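Local atomic coordinates of esterase E25 (Uncultured bacterium, PDB entry 4Q05), a protein that probably hydrolyses carboxylic ester bonds, as a dimeric esterase of the bacterial hormone-sensitive lipase family with an alpha/beta hydrolase fold. Residues 123-129 and 160-164; 141-146 and 168-172; 290-296 and 320-324. All blocks are in the same frame, centred on the assembly; numbering follows the deposited sequence.

Contact 1 of 3, residues 123-129 and 160-164; sequences EVAPDLE and AKVRV
Val124 and Lys161 bring the two loops together, their CA atoms 4.5 Å apart, and one nearly straight backbone bond fixes the approach: Ala125 N donates to Lys161 O at 2.9 Å. Leu128 CD1 packs against the same oxygen, Lys161 O, at 3.6 Å. Lys161, with positive phi, marks the point where the chain leaves helix 151-160. Its extended side chain runs alongside that of Glu123, both pointing the same way, and they end in a long, weak salt bridge, Lys161 NZ to Glu123 OE2 3.4 Å. The firmer ion pair lies at the far end. Arg163 NH2 reaches Glu129 OE2 at 2.8 Å on the syn side of the carboxylate, though 29° out of its plane, and close to the guanidinium plane, while the two flat groups stand almost perpendicular, at 86°. A bend at chi2 (63°) turns the carboxylate of Glu129 back to the arginine, and Val124 CG2 lies over one guanidinium face. Water 1 accepts from Arg163 N and donates to Leu128 O, joining the loops next to this pair. The arrangement belongs to the turns of an alpha/beta hydrolase: the 3-10 turn 126-128, leading to strand 132-136, is pinned to the helix-to-strand connection before strand 164-168.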
# COMPACT_ATOMS: atom_id res chain seq x y z
N GLU A 123 -10.04 27.22 -9.61
CA GLU A 123 -10.11 27.37 -8.17
C GLU A 123 -8.78 26.99 -7.54
O GLU A 123 -8.35 25.85 -7.63
CB GLU A 123 -11.24 26.50 -7.60
CG GLU A 123 -11.45 26.62 -6.10
CD GLU A 123 -12.55 25.68 -5.60
OE1 GLU A 123 -13.31 25.16 -6.44
OE2 GLU A 123 -12.63 25.44 -4.38
N VAL A 124 -8.12 27.96 -6.93
CA VAL A 124 -6.92 27.71 -6.16
C VAL A 124 -7.25 27.86 -4.69
O VAL A 124 -7.84 28.87 -4.29
CB VAL A 124 -5.80 28.69 -6.55
CG1 VAL A 124 -4.60 28.50 -5.65
CG2 VAL A 124 -5.43 28.52 -8.02
N ALA A 125 -6.91 26.86 -3.88
CA ALA A 125 -7.22 26.91 -2.46
C ALA A 125 -6.60 28.14 -1.82
O ALA A 125 -5.44 28.47 -2.09
CB ALA A 125 -6.76 25.65 -1.75
N PRO A 126 -7.36 28.82 -0.95
CA PRO A 126 -6.87 30.04 -0.30
C PRO A 126 -5.44 29.90 0.22
O PRO A 126 -4.59 30.74 -0.09
CB PRO A 126 -7.85 30.22 0.86
CG PRO A 126 -9.14 29.66 0.33
CD PRO A 126 -8.74 28.49 -0.55
N ASP A 127 -5.17 28.85 0.98
CA ASP A 127 -3.83 28.70 1.55
C ASP A 127 -2.81 28.15 0.56
O ASP A 127 -1.66 27.94 0.92
CB ASP A 127 -3.86 27.85 2.83
CG ASP A 127 -4.61 28.52 3.97
OD1 ASP A 127 -4.58 29.77 4.07
OD2 ASP A 127 -5.23 27.79 4.78
N LEU A 128 -3.23 27.90 -0.68
CA LEU A 128 -2.30 27.46 -1.73
C LEU A 128 -2.08 28.57 -2.77
O LEU A 128 -1.40 28.37 -3.78
CB LEU A 128 -2.80 26.20 -2.42
CG LEU A 128 -2.91 24.97 -1.51
CD1 LEU A 128 -3.28 23.74 -2.32
CD2 LEU A 128 -1.60 24.77 -0.76
N GLU A 129 -2.65 29.73 -2.49
CA GLU A 129 -2.58 30.86 -3.40
C GLU A 129 -1.14 31.34 -3.68
O GLU A 129 -0.84 31.77 -4.78
CB GLU A 129 -3.45 32.01 -2.87
CG GLU A 129 -3.41 33.26 -3.71
CD GLU A 129 -3.93 33.05 -5.11
OE1 GLU A 129 -4.80 32.18 -5.30
OE2 GLU A 129 -3.46 33.76 -6.03
N ALA A 160 -6.30 19.19 -6.82
CA ALA A 160 -5.56 19.63 -5.65
C ALA A 160 -5.70 21.15 -5.45
O ALA A 160 -5.24 21.68 -4.45
CB ALA A 160 -4.10 19.21 -5.72
N LYS A 161 -6.33 21.82 -6.41
CA LYS A 161 -6.61 23.25 -6.32
C LYS A 161 -5.35 24.08 -6.10
O LYS A 161 -5.23 24.83 -5.13
CB LYS A 161 -7.62 23.52 -5.21
CG LYS A 161 -8.93 22.76 -5.41
CD LYS A 161 -9.88 23.01 -4.25
CE LYS A 161 -11.15 22.18 -4.40
NZ LYS A 161 -12.03 22.32 -3.20
N VAL A 162 -4.40 23.93 -7.01
CA VAL A 162 -3.11 24.57 -6.88
C VAL A 162 -2.62 24.85 -8.29
O VAL A 162 -2.94 24.10 -9.21
CB VAL A 162 -2.12 23.64 -6.16
CG1 VAL A 162 -1.83 22.41 -7.04
CG2 VAL A 162 -0.84 24.37 -5.81
N ARG A 163 -1.88 25.93 -8.47
CA ARG A 163 -1.25 26.19 -9.76
C ARG A 163 -0.16 25.17 -9.97
O ARG A 163 0.57 24.84 -9.05
CB ARG A 163 -0.63 27.58 -9.81
CG ARG A 163 -1.65 28.70 -9.76
CD ARG A 163 -0.97 30.06 -9.88
NE ARG A 163 -1.94 31.14 -9.74
CZ ARG A 163 -2.34 31.62 -8.56
NH1 ARG A 163 -1.84 31.13 -7.43
NH2 ARG A 163 -3.24 32.59 -8.53
N VAL A 164 -0.05 24.70 -11.21
CA VAL A 164 0.97 23.75 -11.58
C VAL A 164 1.85 24.34 -12.67
O VAL A 164 1.37 25.02 -13.58
CB VAL A 164 0.34 22.46 -12.12
CG1 VAL A 164 1.43 21.50 -12.56
CG2 VAL A 164 -0.54 21.82 -11.04
O HOH W 1 -1.13 28.07 -6.35

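Contact 2 of 3, residues 141-146 and 168-172; sequences FVLNGG and DYRMP
Met171 reaches from the loop after strand 164-168 into the curve of residues 141-146, joining two strand-to-helix loops of the alpha/beta hydrolase fold. Its chain is extended at chi2, and the bend at chi3 (-68°) turns CE along the backbone of residues 143-145. Met171 SD rests 3.4 Å from Leu143 O, and Met171 CE ends 3.4 Å from Gly145 CA, where the glycine lets the methyl come up to the main chain; a CB there would be tight against it. Beside the methionine, Pro172 CD faces Phe141 O. Val142 CG1 lies against Pro172 O and, more loosely, against CB of the same proline. Water 3 donates to both Val142 O and Pro172 O, bridging the loops at this end.

At the other end the contact is polar. Gly146 N donates to Asp168 OD1 at 2.9 Å, approaching from above the carboxylate, 55° out of its plane, while OD2 is bound by Ser115. With an alanine here instead of Asp168, the amide of Gly146 and the hydroxyl of Ser115 would probably lose their shared carboxylate, and the glycine loop its polar anchor. Between the loops, water 2 donates to Tyr169 OH at 2.8 Å and takes a weak bond from Phe141 N at 3.3 Å.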
# COMPACT_ATOMS: atom_id res chain seq x y z
N PHE A 141 10.08 7.60 -19.69
CA PHE A 141 11.31 8.29 -20.01
C PHE A 141 11.43 8.91 -21.40
O PHE A 141 12.30 9.69 -21.62
CB PHE A 141 12.51 7.37 -19.78
CG PHE A 141 12.57 6.82 -18.39
CD1 PHE A 141 13.00 7.58 -17.37
CD2 PHE A 141 12.12 5.55 -18.12
CE1 PHE A 141 13.02 7.10 -16.10
CE2 PHE A 141 12.13 5.07 -16.84
CZ PHE A 141 12.59 5.84 -15.84
N VAL A 142 10.54 8.55 -22.30
CA VAL A 142 10.61 9.06 -23.65
C VAL A 142 9.24 9.53 -24.12
O VAL A 142 9.12 10.06 -25.18
CB VAL A 142 11.13 8.04 -24.66
CG1 VAL A 142 12.51 7.59 -24.30
CG2 VAL A 142 10.22 6.84 -24.69
N LEU A 143 8.23 9.30 -23.30
CA LEU A 143 6.85 9.57 -23.67
C LEU A 143 6.34 10.88 -23.08
O LEU A 143 6.94 11.44 -22.17
CB LEU A 143 5.94 8.42 -23.23
CG LEU A 143 6.28 7.05 -23.83
CD1 LEU A 143 5.38 5.95 -23.28
CD2 LEU A 143 6.24 7.09 -25.37
N ASN A 144 5.23 11.36 -23.62
CA ASN A 144 4.52 12.53 -23.11
C ASN A 144 5.28 13.84 -23.19
O ASN A 144 5.13 14.70 -22.33
CB ASN A 144 4.04 12.27 -21.67
CG ASN A 144 3.13 11.05 -21.57
OD1 ASN A 144 2.27 10.83 -22.42
ND2 ASN A 144 3.34 10.25 -20.55
N GLY A 145 6.09 13.99 -24.23
CA GLY A 145 6.75 15.24 -24.50
C GLY A 145 5.72 16.28 -24.90
O GLY A 145 4.61 15.95 -25.32
N GLY A 146 6.07 17.55 -24.75
CA GLY A 146 5.18 18.61 -25.15
C GLY A 146 3.88 18.62 -24.38
O GLY A 146 3.82 18.24 -23.20
N ASP A 168 8.42 20.42 -19.39
CA ASP A 168 8.51 19.65 -20.61
C ASP A 168 9.99 19.41 -20.88
O ASP A 168 10.60 20.00 -21.78
CB ASP A 168 7.84 20.45 -21.73
CG ASP A 168 8.00 19.80 -23.08
OD1 ASP A 168 8.29 18.59 -23.17
OD2 ASP A 168 7.82 20.53 -24.08
N TYR A 169 10.58 18.55 -20.07
CA TYR A 169 12.01 18.33 -20.10
C TYR A 169 12.42 17.57 -21.34
O TYR A 169 11.64 16.78 -21.89
CB TYR A 169 12.45 17.57 -18.84
CG TYR A 169 11.57 16.39 -18.49
CD1 TYR A 169 11.75 15.15 -19.10
CD2 TYR A 169 10.55 16.51 -17.55
CE1 TYR A 169 10.96 14.06 -18.78
CE2 TYR A 169 9.74 15.42 -17.22
CZ TYR A 169 9.96 14.20 -17.84
OH TYR A 169 9.18 13.11 -17.52
N ARG A 170 13.65 17.80 -21.78
CA ARG A 170 14.18 17.15 -22.97
C ARG A 170 14.39 15.67 -22.68
O ARG A 170 14.88 15.30 -21.61
CB ARG A 170 15.51 17.80 -23.39
CG ARG A 170 15.39 19.20 -24.00
CD ARG A 170 16.78 19.87 -24.13
NE ARG A 170 17.43 19.99 -22.83
CZ ARG A 170 18.74 19.83 -22.61
NH1 ARG A 170 19.57 19.55 -23.61
NH2 ARG A 170 19.21 19.96 -21.37
N MET A 171 14.03 14.82 -23.64
CA MET A 171 14.08 13.38 -23.44
C MET A 171 14.86 12.67 -24.53
O MET A 171 15.00 13.19 -25.64
CB MET A 171 12.65 12.82 -23.43
CG MET A 171 11.81 13.20 -22.22
SD MET A 171 10.16 12.45 -22.34
CE MET A 171 9.48 13.35 -23.73
N PRO A 172 15.36 11.46 -24.24
CA PRO A 172 15.89 10.62 -25.31
C PRO A 172 14.76 10.31 -26.30
O PRO A 172 13.59 10.40 -25.91
CB PRO A 172 16.31 9.34 -24.59
CG PRO A 172 16.37 9.68 -23.14
CD PRO A 172 15.37 10.78 -22.93
O HOH W 2 9.82 10.42 -17.96
O HOH W 3 11.20 11.39 -26.65

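Contact 3 of 3, residues 290-296 and 320-324; sequences GFPPTFL and VVADL
Thr294 to Leu296 pair in parallel with Ala322 to Leu324, the short strand axes 4.7 Å apart and 13° from parallel. Three backbone bonds alternate between them: Thr294 N to Val321 O, Asp323 N to Thr294 O and Leu296 N to Asp323 O, the last at 2.9 Å. Before the strands begin, Val320 points into the turn 291-293. Its CG1, anti to the backbone N (chi1 178°), comes within 3.3 Å of Pro292 O, while Val320 CG2 meets Phe291 CB at 3.7 Å. The same Pro292 oxygen accepts from Thr294 OG1, which ties the threonine to its own turn, and water 4 links Phe291 O with Val321 N. Pro293 and Val321 touch through their CB atoms. On the face shared by Thr294, Leu296, Ala322 and Leu324, Leu296 CD1 lies 4.0 Å from Ala322 CB, and Leu324 CD1 approaches Leu296 CB. Phe295 and Asp323 turn to the other face, towards helix 342-358. Helix 305-317, which makes the beta-alpha-beta crossover between the two strands, packs on the leucine face; strand 229-235 flanks 294-299, and on the outermost strand of the chain's sheet Leu324 meets Leu324 of the second subunit.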
# COMPACT_ATOMS: atom_id res chain seq x y z
N GLY A 290 16.63 13.07 4.48
CA GLY A 290 16.51 14.48 4.19
C GLY A 290 15.39 14.83 3.23
O GLY A 290 15.13 16.00 2.98
N PHE A 291 14.72 13.82 2.69
CA PHE A 291 13.61 14.11 1.77
C PHE A 291 12.51 14.92 2.45
O PHE A 291 12.23 14.73 3.63
CB PHE A 291 13.04 12.83 1.14
CG PHE A 291 13.65 12.49 -0.21
CD1 PHE A 291 15.03 12.40 -0.36
CD2 PHE A 291 12.84 12.28 -1.31
CE1 PHE A 291 15.58 12.09 -1.60
CE2 PHE A 291 13.38 11.97 -2.54
CZ PHE A 291 14.76 11.87 -2.69
N PRO A 292 11.89 15.83 1.69
CA PRO A 292 10.71 16.55 2.16
C PRO A 292 9.57 15.55 2.38
O PRO A 292 9.68 14.43 1.91
CB PRO A 292 10.35 17.45 0.96
CG PRO A 292 11.50 17.38 0.02
CD PRO A 292 12.17 16.07 0.27
N PRO A 293 8.50 15.97 3.06
CA PRO A 293 7.33 15.08 3.18
C PRO A 293 6.89 14.64 1.80
O PRO A 293 6.79 15.46 0.89
CB PRO A 293 6.27 15.99 3.81
CG PRO A 293 7.08 16.95 4.65
CD PRO A 293 8.33 17.21 3.84
N THR A 294 6.61 13.35 1.66
CA THR A 294 6.31 12.76 0.37
C THR A 294 4.96 12.03 0.36
O THR A 294 4.60 11.34 1.32
CB THR A 294 7.44 11.80 -0.04
OG1 THR A 294 8.66 12.55 -0.15
CG2 THR A 294 7.15 11.10 -1.38
N PHE A 295 4.22 12.21 -0.72
CA PHE A 295 2.90 11.64 -0.91
C PHE A 295 3.05 10.65 -2.05
O PHE A 295 3.52 11.02 -3.14
CB PHE A 295 1.94 12.78 -1.28
CG PHE A 295 0.49 12.36 -1.47
CD1 PHE A 295 0.08 11.67 -2.60
CD2 PHE A 295 -0.48 12.76 -0.55
CE1 PHE A 295 -1.25 11.33 -2.78
CE2 PHE A 295 -1.81 12.44 -0.74
CZ PHE A 295 -2.20 11.72 -1.85
N LEU A 296 2.67 9.39 -1.83
CA LEU A 296 2.82 8.37 -2.86
C LEU A 296 1.51 7.66 -3.14
O LEU A 296 0.72 7.44 -2.24
CB LEU A 296 3.86 7.31 -2.46
CG LEU A 296 5.26 7.81 -2.08
CD1 LEU A 296 5.36 7.95 -0.56
CD2 LEU A 296 6.32 6.84 -2.61
N VAL A 320 11.65 10.08 6.97
CA VAL A 320 10.89 11.04 6.17
C VAL A 320 9.39 10.86 6.39
O VAL A 320 8.90 9.75 6.51
CB VAL A 320 11.19 10.86 4.67
CG1 VAL A 320 10.37 11.84 3.86
CG2 VAL A 320 12.70 11.05 4.40
N VAL A 321 8.66 11.97 6.45
CA VAL A 321 7.21 11.90 6.44
C VAL A 321 6.78 11.42 5.06
O VAL A 321 7.07 12.06 4.05
CB VAL A 321 6.59 13.27 6.74
CG1 VAL A 321 5.07 13.19 6.68
CG2 VAL A 321 7.05 13.79 8.11
N ALA A 322 6.13 10.27 5.01
CA ALA A 322 5.66 9.74 3.74
C ALA A 322 4.32 9.06 3.93
O ALA A 322 4.17 8.19 4.79
CB ALA A 322 6.68 8.79 3.13
N ASP A 323 3.34 9.48 3.14
CA ASP A 323 1.99 8.96 3.21
C ASP A 323 1.71 8.13 1.97
O ASP A 323 1.91 8.61 0.85
CB ASP A 323 0.99 10.10 3.34
CG ASP A 323 1.10 10.80 4.69
OD1 ASP A 323 1.54 10.14 5.65
OD2 ASP A 323 0.74 12.00 4.80
N LEU A 324 1.27 6.89 2.17
CA LEU A 324 1.03 5.99 1.05
C LEU A 324 -0.47 5.75 0.85
O LEU A 324 -1.22 5.55 1.81
CB LEU A 324 1.71 4.64 1.30
CG LEU A 324 1.35 3.57 0.25
CD1 LEU A 324 1.97 3.85 -1.12
CD2 LEU A 324 1.77 2.18 0.73
O HOH W 4 10.11 14.55 5.69

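From the N terminus, the chain enters contact 1 after strand 114-120, runs through strand 132-136 into residues 141-146 of contact 2, and returns along helix 151-160 to residues 160-164, which close contact 1. Strand 164-168 then leads directly to residues 168-172, closing contact 2. The two loops therefore cross, with segments alternating, although their centres lie about 26 Å apart; strand 164-168 joins the second segment of contact 1 to that of contact 2. Contact 1 ties together turns at one end of these neighbouring strands, contact 2 those at the other. Contact 3 follows in series, closing a single beta-alpha-beta unit at the outermost strand of this chain's sheet; it and contact 2 lie on opposite sides of the chain's centre.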